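Local coordinates for protein tonb-dependent siderophore receptor (PDB 5FR8) that probably takes part in the first step of iron uptake across the outer membrane, binding iron-chelating siderophores and possibly ferric enterobactin, at residues T575-S586 and N599-Q610; L670-T680 and S713-P721. One frame throughout, in Å; residues are numbered along the deposited sequence.

Contact 1 of 2, residues T575-S586 and N599-Q610. With C8E ((hydroxyethyloxy)tri(ethyloxy)octane), chain C.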
loop_
_atom_site.group_PDB
_atom_site.type_symbol
_atom_site.label_atom_id
_atom_site.label_comp_id
_atom_site.label_asym_id
_atom_site.label_seq_id
_atom_site.Cartn_x
_atom_site.Cartn_y
_atom_site.Cartn_z
ATOM N N THR A 575 -17.951 -11.679 0.122
ATOM C CA THR A 575 -18.806 -11.720 -1.061
ATOM C C THR A 575 -18.095 -12.539 -2.157
ATOM O O THR A 575 -16.849 -12.476 -2.275
ATOM C CB THR A 575 -19.113 -10.288 -1.558
ATOM O OG1 THR A 575 -20.106 -10.334 -2.612
ATOM C CG2 THR A 575 -17.827 -9.587 -2.046
ATOM N N PRO A 576 -18.866 -13.314 -2.958
ATOM C CA PRO A 576 -18.297 -14.446 -3.699
ATOM C C PRO A 576 -17.123 -14.159 -4.642
ATOM O O PRO A 576 -16.074 -14.807 -4.489
ATOM C CB PRO A 576 -19.510 -15.016 -4.456
ATOM C CG PRO A 576 -20.665 -14.688 -3.582
ATOM C CD PRO A 576 -20.333 -13.295 -3.081
ATOM N N LYS A 577 -17.277 -13.265 -5.621
ATOM C CA LYS A 577 -16.223 -13.099 -6.649
ATOM C C LYS A 577 -16.033 -11.728 -7.251
ATOM O O LYS A 577 -17.002 -11.015 -7.534
ATOM C CB LYS A 577 -16.413 -14.090 -7.793
ATOM C CG LYS A 577 -15.283 -15.107 -7.845
ATOM C CD LYS A 577 -15.715 -16.464 -8.392
ATOM C CE LYS A 577 -14.818 -17.547 -7.806
ATOM N NZ LYS A 577 -15.032 -18.850 -8.487
ATOM N N ALA A 578 -14.763 -11.364 -7.442
ATOM C CA ALA A 578 -14.401 -10.214 -8.284
ATOM C C ALA A 578 -13.504 -10.756 -9.381
ATOM O O ALA A 578 -12.860 -11.800 -9.185
ATOM C CB ALA A 578 -13.683 -9.133 -7.482
ATOM N N LEU A 579 -13.489 -10.079 -10.530
ATOM C CA LEU A 579 -12.644 -10.484 -11.657
ATOM C C LEU A 579 -11.679 -9.385 -12.058
ATOM O O LEU A 579 -12.079 -8.308 -12.426
ATOM C CB LEU A 579 -13.475 -10.866 -12.891
ATOM C CG LEU A 579 -12.596 -11.052 -14.140
ATOM C CD1 LEU A 579 -11.649 -12.235 -13.972
ATOM C CD2 LEU A 579 -13.413 -11.231 -15.413
ATOM N N ILE A 580 -10.398 -9.698 -12.034
ATOM C CA ILE A 580 -9.392 -8.817 -12.586
ATOM C C ILE A 580 -8.688 -9.482 -13.769
ATOM O O ILE A 580 -8.394 -10.707 -13.735
ATOM C CB ILE A 580 -8.374 -8.438 -11.500
ATOM C CG1 ILE A 580 -9.020 -7.427 -10.526
ATOM C CG2 ILE A 580 -7.107 -7.887 -12.115
ATOM C CD1 ILE A 580 -9.265 -6.049 -11.090
ATOM N N GLN A 581 -8.415 -8.685 -14.808
ATOM C CA GLN A 581 -7.730 -9.218 -15.991
ATOM C C GLN A 581 -7.110 -8.119 -16.819
ATOM O O GLN A 581 -7.632 -7.008 -16.853
ATOM C CB GLN A 581 -8.697 -10.032 -16.866
ATOM C CG GLN A 581 -8.013 -10.939 -17.885
ATOM C CD GLN A 581 -8.992 -11.780 -18.678
ATOM O OE1 GLN A 581 -8.611 -12.785 -19.307
ATOM N NE2 GLN A 581 -10.264 -11.386 -18.655
ATOM N N GLY A 582 -6.011 -8.431 -17.502
ATOM C CA GLY A 582 -5.335 -7.431 -18.310
ATOM C C GLY A 582 -4.045 -7.912 -18.928
ATOM O O GLY A 582 -3.692 -9.097 -18.840
ATOM N N PHE A 583 -3.317 -6.973 -19.522
ATOM C CA PHE A 583 -2.018 -7.262 -20.134
ATOM C C PHE A 583 -0.951 -6.286 -19.627
ATOM O O PHE A 583 -1.217 -5.116 -19.396
ATOM C CB PHE A 583 -2.130 -7.150 -21.628
ATOM C CG PHE A 583 -2.795 -8.326 -22.267
ATOM C CD1 PHE A 583 -4.182 -8.423 -22.318
ATOM C CD2 PHE A 583 -2.035 -9.329 -22.843
ATOM C CE1 PHE A 583 -4.796 -9.504 -22.919
ATOM C CE2 PHE A 583 -2.643 -10.416 -23.449
ATOM C CZ PHE A 583 -4.026 -10.502 -23.483
ATOM N N GLU A 584 0.250 -6.787 -19.421
ATOM C CA GLU A 584 1.394 -5.956 -19.105
ATOM C C GLU A 584 2.355 -6.215 -20.250
ATOM O O GLU A 584 2.501 -7.357 -20.708
ATOM C CB GLU A 584 2.066 -6.392 -17.795
ATOM C CG GLU A 584 1.347 -6.076 -16.479
ATOM C CD GLU A 584 2.111 -6.593 -15.255
ATOM O OE1 GLU A 584 3.165 -7.276 -15.429
ATOM O OE2 GLU A 584 1.656 -6.323 -14.117
ATOM N N GLY A 585 3.011 -5.168 -20.722
ATOM C CA GLY A 585 4.137 -5.340 -21.621
ATOM C C GLY A 585 5.220 -4.394 -21.172
ATOM O O GLY A 585 4.965 -3.419 -20.462
ATOM N N SER A 586 6.438 -4.685 -21.585
ATOM C CA SER A 586 7.565 -3.812 -21.304
ATOM C C SER A 586 8.506 -3.860 -22.502
ATOM O O SER A 586 8.529 -4.848 -23.241
ATOM C CB SER A 586 8.285 -4.283 -20.052
ATOM O OG SER A 586 8.624 -5.655 -20.159
ATOM N N ASN A 599 6.986 0.823 -20.702
ATOM C CA ASN A 599 5.978 -0.200 -20.484
ATOM C C ASN A 599 4.568 0.318 -20.772
ATOM O O ASN A 599 4.308 1.531 -20.903
ATOM C CB ASN A 599 6.041 -0.705 -19.053
ATOM C CG ASN A 599 5.587 0.329 -18.046
ATOM O OD1 ASN A 599 4.396 0.666 -17.971
ATOM N ND2 ASN A 599 6.531 0.834 -17.252
ATOM N N PHE A 600 3.654 -0.629 -20.837
ATOM C CA PHE A 600 2.258 -0.315 -20.909
ATOM C C PHE A 600 1.551 -1.385 -20.106
ATOM O O PHE A 600 2.136 -2.430 -19.768
ATOM C CB PHE A 600 1.768 -0.312 -22.343
ATOM C CG PHE A 600 1.334 -1.666 -22.849
ATOM C CD1 PHE A 600 0.044 -2.122 -22.636
ATOM C CD2 PHE A 600 2.213 -2.468 -23.542
ATOM C CE1 PHE A 600 -0.357 -3.352 -23.076
ATOM C CE2 PHE A 600 1.814 -3.705 -24.014
ATOM C CZ PHE A 600 0.522 -4.143 -23.780
ATOM N N THR A 601 0.296 -1.102 -19.781
ATOM C CA THR A 601 -0.524 -1.991 -18.988
ATOM C C THR A 601 -1.918 -1.710 -19.488
ATOM O O THR A 601 -2.297 -0.544 -19.596
ATOM C CB THR A 601 -0.400 -1.658 -17.474
ATOM O OG1 THR A 601 0.965 -1.835 -17.039
ATOM C CG2 THR A 601 -1.332 -2.541 -16.644
ATOM N N TYR A 602 -2.676 -2.749 -19.819
ATOM C CA TYR A 602 -4.054 -2.548 -20.279
ATOM C C TYR A 602 -4.952 -3.372 -19.413
ATOM O O TYR A 602 -4.655 -4.529 -19.128
ATOM C CB TYR A 602 -4.241 -2.987 -21.712
ATOM C CG TYR A 602 -5.674 -2.854 -22.195
ATOM C CD1 TYR A 602 -6.194 -1.611 -22.532
ATOM C CD2 TYR A 602 -6.505 -3.966 -22.329
ATOM C CE1 TYR A 602 -7.494 -1.475 -22.984
ATOM C CE2 TYR A 602 -7.815 -3.839 -22.775
ATOM C CZ TYR A 602 -8.300 -2.594 -23.103
ATOM O OH TYR A 602 -9.596 -2.441 -23.544
ATOM N N MET A 603 -6.055 -2.777 -18.996
ATOM C CA MET A 603 -6.873 -3.319 -17.928
ATOM C C MET A 603 -8.219 -3.684 -18.526
ATOM O O MET A 603 -9.052 -2.809 -18.800
ATOM C CB MET A 603 -7.007 -2.257 -16.832
ATOM C CG MET A 603 -7.314 -2.776 -15.437
ATOM S SD MET A 603 -6.024 -3.757 -14.648
ATOM C CE MET A 603 -4.731 -2.550 -14.368
ATOM N N MET A 604 -8.396 -4.981 -18.784
ATOM C CA MET A 604 -9.559 -5.503 -19.501
ATOM C C MET A 604 -10.717 -5.652 -18.558
ATOM O O MET A 604 -11.840 -5.546 -18.975
ATOM C CB MET A 604 -9.284 -6.896 -20.076
ATOM C CG MET A 604 -8.704 -6.923 -21.469
ATOM S SD MET A 604 -8.583 -8.593 -22.193
ATOM C CE MET A 604 -7.451 -9.390 -21.056
ATOM N N ASP A 605 -10.463 -5.939 -17.296
ATOM C CA ASP A 605 -11.549 -6.239 -16.378
ATOM C C ASP A 605 -11.212 -5.885 -14.945
ATOM O O ASP A 605 -10.138 -6.245 -14.427
ATOM C CB ASP A 605 -11.906 -7.720 -16.402
ATOM C CG ASP A 605 -12.483 -8.165 -17.722
ATOM O OD1 ASP A 605 -13.473 -7.544 -18.182
ATOM O OD2 ASP A 605 -11.945 -9.158 -18.278
ATOM N N SER A 606 -12.135 -5.171 -14.320
ATOM C CA SER A 606 -12.116 -4.946 -12.897
ATOM C C SER A 606 -13.553 -4.854 -12.470
ATOM O O SER A 606 -14.155 -3.789 -12.546
ATOM C CB SER A 606 -11.400 -3.637 -12.532
ATOM O OG SER A 606 -11.234 -3.508 -11.111
ATOM N N LYS A 607 -14.125 -5.948 -12.014
ATOM C CA LYS A 607 -15.508 -5.874 -11.635
ATOM C C LYS A 607 -15.841 -6.919 -10.591
ATOM O O LYS A 607 -15.398 -8.043 -10.690
ATOM C CB LYS A 607 -16.383 -6.016 -12.880
ATOM C CG LYS A 607 -16.194 -7.337 -13.585
ATOM C CD LYS A 607 -16.772 -7.321 -14.988
ATOM C CE LYS A 607 -16.491 -8.649 -15.689
ATOM N NZ LYS A 607 -16.776 -8.546 -17.146
ATOM N N ASP A 608 -16.586 -6.509 -9.566
ATOM C CA ASP A 608 -17.219 -7.440 -8.662
ATOM C C ASP A 608 -18.429 -8.053 -9.390
ATOM O O ASP A 608 -19.206 -7.369 -10.020
ATOM C CB ASP A 608 -17.659 -6.740 -7.384
ATOM C CG ASP A 608 -18.485 -7.651 -6.463
ATOM O OD1 ASP A 608 -17.995 -8.715 -6.007
ATOM O OD2 ASP A 608 -19.649 -7.294 -6.200
ATOM N N LYS A 609 -18.580 -9.359 -9.299
ATOM C CA LYS A 609 -19.599 -10.040 -10.070
ATOM C C LYS A 609 -20.988 -9.861 -9.445
ATOM O O LYS A 609 -21.956 -10.412 -9.945
ATOM C CB LYS A 609 -19.216 -11.522 -10.248
ATOM C CG LYS A 609 -18.428 -11.819 -11.539
ATOM C CD LYS A 609 -19.350 -12.293 -12.684
ATOM C CE LYS A 609 -18.595 -13.010 -13.818
ATOM N NZ LYS A 609 -17.538 -13.967 -13.338
ATOM N N GLN A 610 -21.083 -9.087 -8.369
ATOM C CA GLN A 610 -22.347 -8.926 -7.651
ATOM C C GLN A 610 -22.863 -7.502 -7.786
ATOM O O GLN A 610 -24.039 -7.291 -8.108
ATOM C CB GLN A 610 -22.169 -9.248 -6.161
ATOM C CG GLN A 610 -23.389 -9.004 -5.260
ATOM C CD GLN A 610 -24.666 -9.591 -5.829
ATOM O OE1 GLN A 610 -24.701 -10.774 -6.267
ATOM N NE2 GLN A 610 -25.729 -8.762 -5.866
HETATM C C1 C8E C . 6.043 -3.742 -25.837
HETATM C C2 C8E C . 5.461 -2.664 -24.907
HETATM C C3 C8E C . 6.251 -1.337 -24.848
HETATM C C4 C8E C . 5.371 -0.074 -24.726
HETATM C C5 C8E C . 6.078 1.203 -25.238
HETATM C C6 C8E C . 6.233 1.243 -26.766
HETATM C C7 C8E C . 6.620 2.622 -27.310
HETATM C C8 C8E C . 7.900 2.617 -28.180
HETATM O O9 C8E C . 8.565 3.902 -28.033
HETATM C C10 C8E C . 10.001 3.809 -28.172
HETATM C C11 C8E C . 10.675 5.194 -28.097
HETATM O O12 C8E C . 10.183 5.984 -26.999
HETATM C C13 C8E C . 10.426 7.414 -27.165
HETATM C C14 C8E C . 10.207 8.164 -25.833
HETATM O O15 C8E C . 10.122 9.592 -25.997
HETATM C C16 C8E C . 8.782 10.122 -26.206
HETATM C C17 C8E C . 8.675 11.104 -27.418
HETATM O O18 C8E C . 7.390 11.758 -27.413
HETATM C C19 C8E C . 7.276 12.759 -26.354
HETATM C C20 C8E C . 5.834 13.221 -26.016
HETATM O O21 C8E C . 5.736 14.588 -25.493
#

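Contact 2 of 2, residues L670-T680 and S713-P721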
loop_
_atom_site.group_PDB
_atom_site.type_symbol
_atom_site.label_atom_id
_atom_site.label_comp_id
_atom_site.label_asym_id
_atom_site.label_seq_id
_atom_site.Cartn_x
_atom_site.Cartn_y
_atom_site.Cartn_z
ATOM N N LEU A 670 -26.613 8.144 -7.899
ATOM C CA LEU A 670 -25.281 8.027 -8.432
ATOM C C LEU A 670 -25.143 8.733 -9.789
ATOM O O LEU A 670 -26.039 8.692 -10.610
ATOM C CB LEU A 670 -24.921 6.560 -8.559
ATOM C CG LEU A 670 -23.423 6.337 -8.602
ATOM C CD1 LEU A 670 -22.794 6.645 -7.251
ATOM C CD2 LEU A 670 -23.146 4.896 -9.019
ATOM N N LYS A 671 -24.001 9.370 -10.017
ATOM C CA LYS A 671 -23.735 10.142 -11.236
ATOM C C LYS A 671 -22.369 9.666 -11.795
ATOM O O LYS A 671 -21.311 10.291 -11.592
ATOM C CB LYS A 671 -23.761 11.642 -10.871
ATOM C CG LYS A 671 -23.145 12.639 -11.849
ATOM C CD LYS A 671 -24.161 13.649 -12.393
ATOM C CE LYS A 671 -23.663 14.296 -13.684
ATOM N NZ LYS A 671 -24.490 15.471 -14.069
ATOM N N PRO A 672 -22.385 8.516 -12.485
ATOM C CA PRO A 672 -21.155 7.954 -13.023
ATOM C C PRO A 672 -20.515 8.923 -13.997
ATOM O O PRO A 672 -21.223 9.552 -14.756
ATOM C CB PRO A 672 -21.643 6.697 -13.741
ATOM C CG PRO A 672 -22.902 6.335 -13.032
ATOM C CD PRO A 672 -23.541 7.657 -12.783
ATOM N N SER A 673 -19.193 9.053 -13.930
ATOM C CA SER A 673 -18.429 9.949 -14.786
ATOM C C SER A 673 -17.047 9.360 -14.944
ATOM O O SER A 673 -16.675 8.450 -14.215
ATOM C CB SER A 673 -18.316 11.348 -14.184
ATOM O OG SER A 673 -17.975 11.302 -12.822
ATOM N N THR A 674 -16.279 9.886 -15.886
ATOM C CA THR A 674 -15.050 9.241 -16.289
ATOM C C THR A 674 -14.017 10.288 -16.610
ATOM O O THR A 674 -14.235 11.101 -17.453
ATOM C CB THR A 674 -15.324 8.411 -17.552
ATOM O OG1 THR A 674 -16.272 7.387 -17.239
ATOM C CG2 THR A 674 -14.047 7.790 -18.103
ATOM N N VAL A 675 -12.869 10.255 -15.965
ATOM C CA VAL A 675 -11.841 11.229 -16.283
ATOM C C VAL A 675 -11.264 10.973 -17.674
ATOM O O VAL A 675 -10.869 9.859 -17.975
ATOM C CB VAL A 675 -10.699 11.153 -15.279
ATOM C CG1 VAL A 675 -9.573 12.075 -15.698
ATOM C CG2 VAL A 675 -11.208 11.506 -13.888
ATOM N N LYS A 676 -11.208 12.006 -18.511
ATOM C CA LYS A 676 -10.675 11.875 -19.868
ATOM C C LYS A 676 -9.176 11.653 -19.816
ATOM O O LYS A 676 -8.527 12.089 -18.869
ATOM C CB LYS A 676 -11.062 13.093 -20.715
ATOM C CG LYS A 676 -12.567 13.164 -20.922
ATOM C CD LYS A 676 -13.036 14.203 -21.938
ATOM C CE LYS A 676 -14.564 14.243 -21.981
ATOM N NZ LYS A 676 -15.081 15.284 -22.898
ATOM N N SER A 677 -8.628 10.941 -20.800
ATOM C CA SER A 677 -7.239 10.520 -20.719
ATOM C C SER A 677 -6.304 11.702 -20.889
ATOM O O SER A 677 -6.699 12.730 -21.410
ATOM C CB SER A 677 -6.937 9.466 -21.749
ATOM O OG SER A 677 -7.356 9.929 -22.993
ATOM N N TYR A 678 -5.073 11.561 -20.408
ATOM C CA TYR A 678 -4.123 12.659 -20.411
ATOM C C TYR A 678 -2.694 12.180 -20.154
ATOM O O TYR A 678 -2.440 10.982 -19.998
ATOM C CB TYR A 678 -4.537 13.720 -19.382
ATOM C CG TYR A 678 -4.430 13.286 -17.939
ATOM C CD1 TYR A 678 -5.464 12.576 -17.310
ATOM C CD2 TYR A 678 -3.309 13.615 -17.176
ATOM C CE1 TYR A 678 -5.369 12.198 -15.963
ATOM C CE2 TYR A 678 -3.206 13.228 -15.836
ATOM C CZ TYR A 678 -4.236 12.529 -15.241
ATOM O OH TYR A 678 -4.125 12.169 -13.926
ATOM N N SER A 679 -1.759 13.122 -20.145
ATOM C CA SER A 679 -0.345 12.790 -20.079
ATOM C C SER A 679 0.446 13.856 -19.327
ATOM O O SER A 679 0.045 15.013 -19.281
ATOM C CB SER A 679 0.230 12.636 -21.492
ATOM O OG SER A 679 0.638 13.895 -22.036
ATOM N N THR A 680 1.564 13.450 -18.740
ATOM C CA THR A 680 2.502 14.379 -18.134
ATOM C C THR A 680 3.919 13.972 -18.525
ATOM O O THR A 680 4.161 12.819 -18.890
ATOM C CB THR A 680 2.429 14.375 -16.586
ATOM O OG1 THR A 680 2.947 13.141 -16.088
ATOM C CG2 THR A 680 1.000 14.584 -16.094
ATOM N N SER A 713 -17.914 15.083 -8.148
ATOM C CA SER A 713 -17.735 13.982 -9.079
ATOM C C SER A 713 -17.291 12.761 -8.321
ATOM O O SER A 713 -16.803 12.872 -7.205
ATOM C CB SER A 713 -16.661 14.310 -10.114
ATOM O OG SER A 713 -15.998 13.122 -10.534
ATOM N N ILE A 714 -17.440 11.588 -8.929
ATOM C CA ILE A 714 -16.908 10.353 -8.323
ATOM C C ILE A 714 -15.838 9.730 -9.236
ATOM O O ILE A 714 -15.338 8.635 -8.981
ATOM C CB ILE A 714 -18.029 9.368 -7.980
ATOM C CG1 ILE A 714 -18.898 9.105 -9.192
ATOM C CG2 ILE A 714 -18.915 9.944 -6.893
ATOM C CD1 ILE A 714 -19.951 8.057 -8.936
ATOM N N SER A 715 -15.450 10.476 -10.276
ATOM C CA SER A 715 -14.271 10.130 -11.066
ATOM C C SER A 715 -13.113 11.093 -10.817
ATOM O O SER A 715 -12.025 10.673 -10.463
ATOM C CB SER A 715 -14.608 10.065 -12.553
ATOM O OG SER A 715 -15.357 11.186 -12.963
ATOM N N GLN A 716 -13.325 12.382 -11.002
ATOM C CA GLN A 716 -12.264 13.345 -10.688
ATOM C C GLN A 716 -11.998 13.464 -9.170
ATOM O O GLN A 716 -12.439 14.411 -8.509
ATOM C CB GLN A 716 -12.606 14.698 -11.271
ATOM C CG GLN A 716 -11.406 15.613 -11.316
ATOM C CD GLN A 716 -11.636 16.787 -12.224
ATOM O OE1 GLN A 716 -12.164 16.635 -13.336
ATOM N NE2 GLN A 716 -11.273 17.978 -11.755
ATOM N N THR A 717 -11.277 12.499 -8.625
ATOM C CA THR A 717 -11.201 12.336 -7.173
ATOM C C THR A 717 -9.885 12.805 -6.521
ATOM O O THR A 717 -9.731 12.668 -5.306
ATOM C CB THR A 717 -11.352 10.840 -6.804
ATOM O OG1 THR A 717 -10.512 10.072 -7.680
ATOM C CG2 THR A 717 -12.797 10.357 -6.950
ATOM N N TYR A 718 -8.925 13.295 -7.310
ATOM C CA TYR A 718 -7.579 13.539 -6.779
ATOM C C TYR A 718 -6.963 14.746 -7.417
ATOM O O TYR A 718 -7.433 15.233 -8.457
ATOM C CB TYR A 718 -6.658 12.328 -7.019
ATOM C CG TYR A 718 -6.449 12.015 -8.482
ATOM C CD1 TYR A 718 -7.367 11.220 -9.189
ATOM C CD2 TYR A 718 -5.374 12.547 -9.181
ATOM C CE1 TYR A 718 -7.203 10.971 -10.542
ATOM C CE2 TYR A 718 -5.214 12.297 -10.544
ATOM C CZ TYR A 718 -6.128 11.520 -11.213
ATOM O OH TYR A 718 -5.936 11.269 -12.541
ATOM N N ASN A 719 -5.911 15.246 -6.795
ATOM C CA ASN A 719 -5.170 16.361 -7.372
ATOM C C ASN A 719 -3.994 15.858 -8.199
ATOM O O ASN A 719 -3.165 15.090 -7.713
ATOM C CB ASN A 719 -4.682 17.309 -6.277
ATOM C CG ASN A 719 -5.738 18.323 -5.873
ATOM O OD1 ASN A 719 -6.612 18.028 -5.052
ATOM N ND2 ASN A 719 -5.669 19.531 -6.457
ATOM N N GLU A 720 -3.937 16.262 -9.460
ATOM C CA GLU A 720 -2.752 16.006 -10.251
ATOM C C GLU A 720 -1.954 17.282 -10.184
ATOM O O GLU A 720 -2.401 18.317 -10.677
ATOM C CB GLU A 720 -3.118 15.694 -11.691
ATOM C CG GLU A 720 -1.921 15.415 -12.595
ATOM C CD GLU A 720 -1.269 14.071 -12.300
ATOM O OE1 GLU A 720 -2.009 13.076 -12.118
ATOM O OE2 GLU A 720 -0.019 14.020 -12.259
ATOM N N PRO A 721 -0.787 17.234 -9.526
ATOM C CA PRO A 721 -0.109 18.515 -9.290
ATOM C C PRO A 721 0.382 19.118 -10.573
ATOM O O PRO A 721 0.807 18.395 -11.466
ATOM C CB PRO A 721 1.067 18.159 -8.378
ATOM C CG PRO A 721 1.241 16.671 -8.513
ATOM C CD PRO A 721 -0.092 16.095 -8.903
#

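Contact 1 of 2, residues T575-S586 and N599-Q610
Two antiparallel neighbours in the wall of the TonB-dependent receptor barrel, strands 564-591 and 594-608, form a hairpin here, and a bulge in its middle carries much of the side-chain contact. Gln581 O accepts from both Met604 N (2.9 Å) and Asp605 N, which approach from the same face of its carbonyl plane: a classic beta bulge, shifting the pairing by one residue. Beyond it the pairing is regular again, with Phe583 and Tyr602 exchanging a pair of backbone hydrogen bonds.

Gln581 and Asp605 lie side by side and point the same way. With CG of Gln581 anti to the backbone N (chi1 -164°) and the chain extended, Gln581 NE2 donates a hydrogen bond to Asp605 OD2 at 2.8 Å, nearly along the carboxylate C-O axis but with the N-H bent to 136°, while its OE1 bonds Trp531 on the next strand. The amide is thus held at both ends. Met604 bends at its last torsion; its SD lies at the edge of the Phe583 ring, 5.3 Å from the centroid, a Met-aromatic contact, and its methyl also rests on Gln581 CG.

Barrel strands have two faces, and the one bearing Glu584, Thr601 and Asn599 meets the plug: Glu584 OE2 makes salt bridges with Arg139 and Arg88, Thr601 OG1 bonds Gly67 N, and Asn599 ND2 reaches Arg64 O. On the other face the Phe600 ring folds back over Gly585, whose N lies 3.8 Å above the ring plane. A detergent molecule meets the edge of that ring, its C2 3.5 Å from Phe600 CD2.

Contact 2 of 2, residues L670-T680 and S713-P721
Ser673 and Ser715, with Tyr678 and Tyr718 further along, join barrel strand 674-687 and the residues leading into it to the loop ahead of the last barrel strand, 724-731. Residues 716-721 of that loop belong to the predicted TonB C-terminal box, the sequence signature that closes receptors of this family.

The polar contacts fall into two groups. In the first, Ser673 OG and Ser715 OG are hydrogen-bonded at 2.6 Å, and either may be the donor. Ser715 is presented by an ST turn: Ser713 OG accepts from Ser715 N (2.7 Å) and also from Gln716 N, so one hydroxyl grips two successive backbone amides and turns the loop so that Ser715 OG faces Ser673.

In the second group, the tyrosines come from opposite directions and their hydroxyls are hydrogen-bonded, Tyr678 OH to Tyr718 OH at 2.5 Å with either as donor, each oxygen in the plane of the other ring at its edge. Tyr678 OH also lies 2.9 Å from Glu720 OE1, which places this hydroxyl between Tyr718 OH and the carboxylate. Glu720 reaches it by bending at chi2 (72°), leaving its carboxylate turned 63° from the Tyr678 ring. A negative charge on this carboxylate would probably polarise the phenol pair. Arg83 makes a cation-pi contact with Tyr718, and Asn81 OD1 accepts from Asn719 N, so plug residues also meet this loop.

Aliphatic groups pack before and after Ser673, against each other and against backbone carbonyls. Ile714 crosses Leu670 at about a right angle, CD1 to CD1 at 3.6 Å, while its CG1 lies against Lys671 O. Val675 uses one branch: with CG1 anti to the backbone N (chi1 174°), the other methyl, CG2, is left 3.6 Å from Ser715 O.

Contacts 1 and 2 sit at different places around the same beta-barrel, their centres about 19 Å apart and their nearest atoms about 11 Å apart, without touching. They come in series along the chain: the hairpin of strands 564-591 and 594-608 is complete before strand 674-687 begins. Strands 621-630 and 635-648 bridge the two, each paired antiparallel with its neighbour. Contact 1 is a strand pairing within the wall, interrupted by one bulge, whereas contact 2 fastens the loop preceding the closing strand, 724-731, which pairs with strand 167-177. Both lie beside plug residues, illustrating how barrel wall and connecting loop alike enclose the plug of a siderophore receptor.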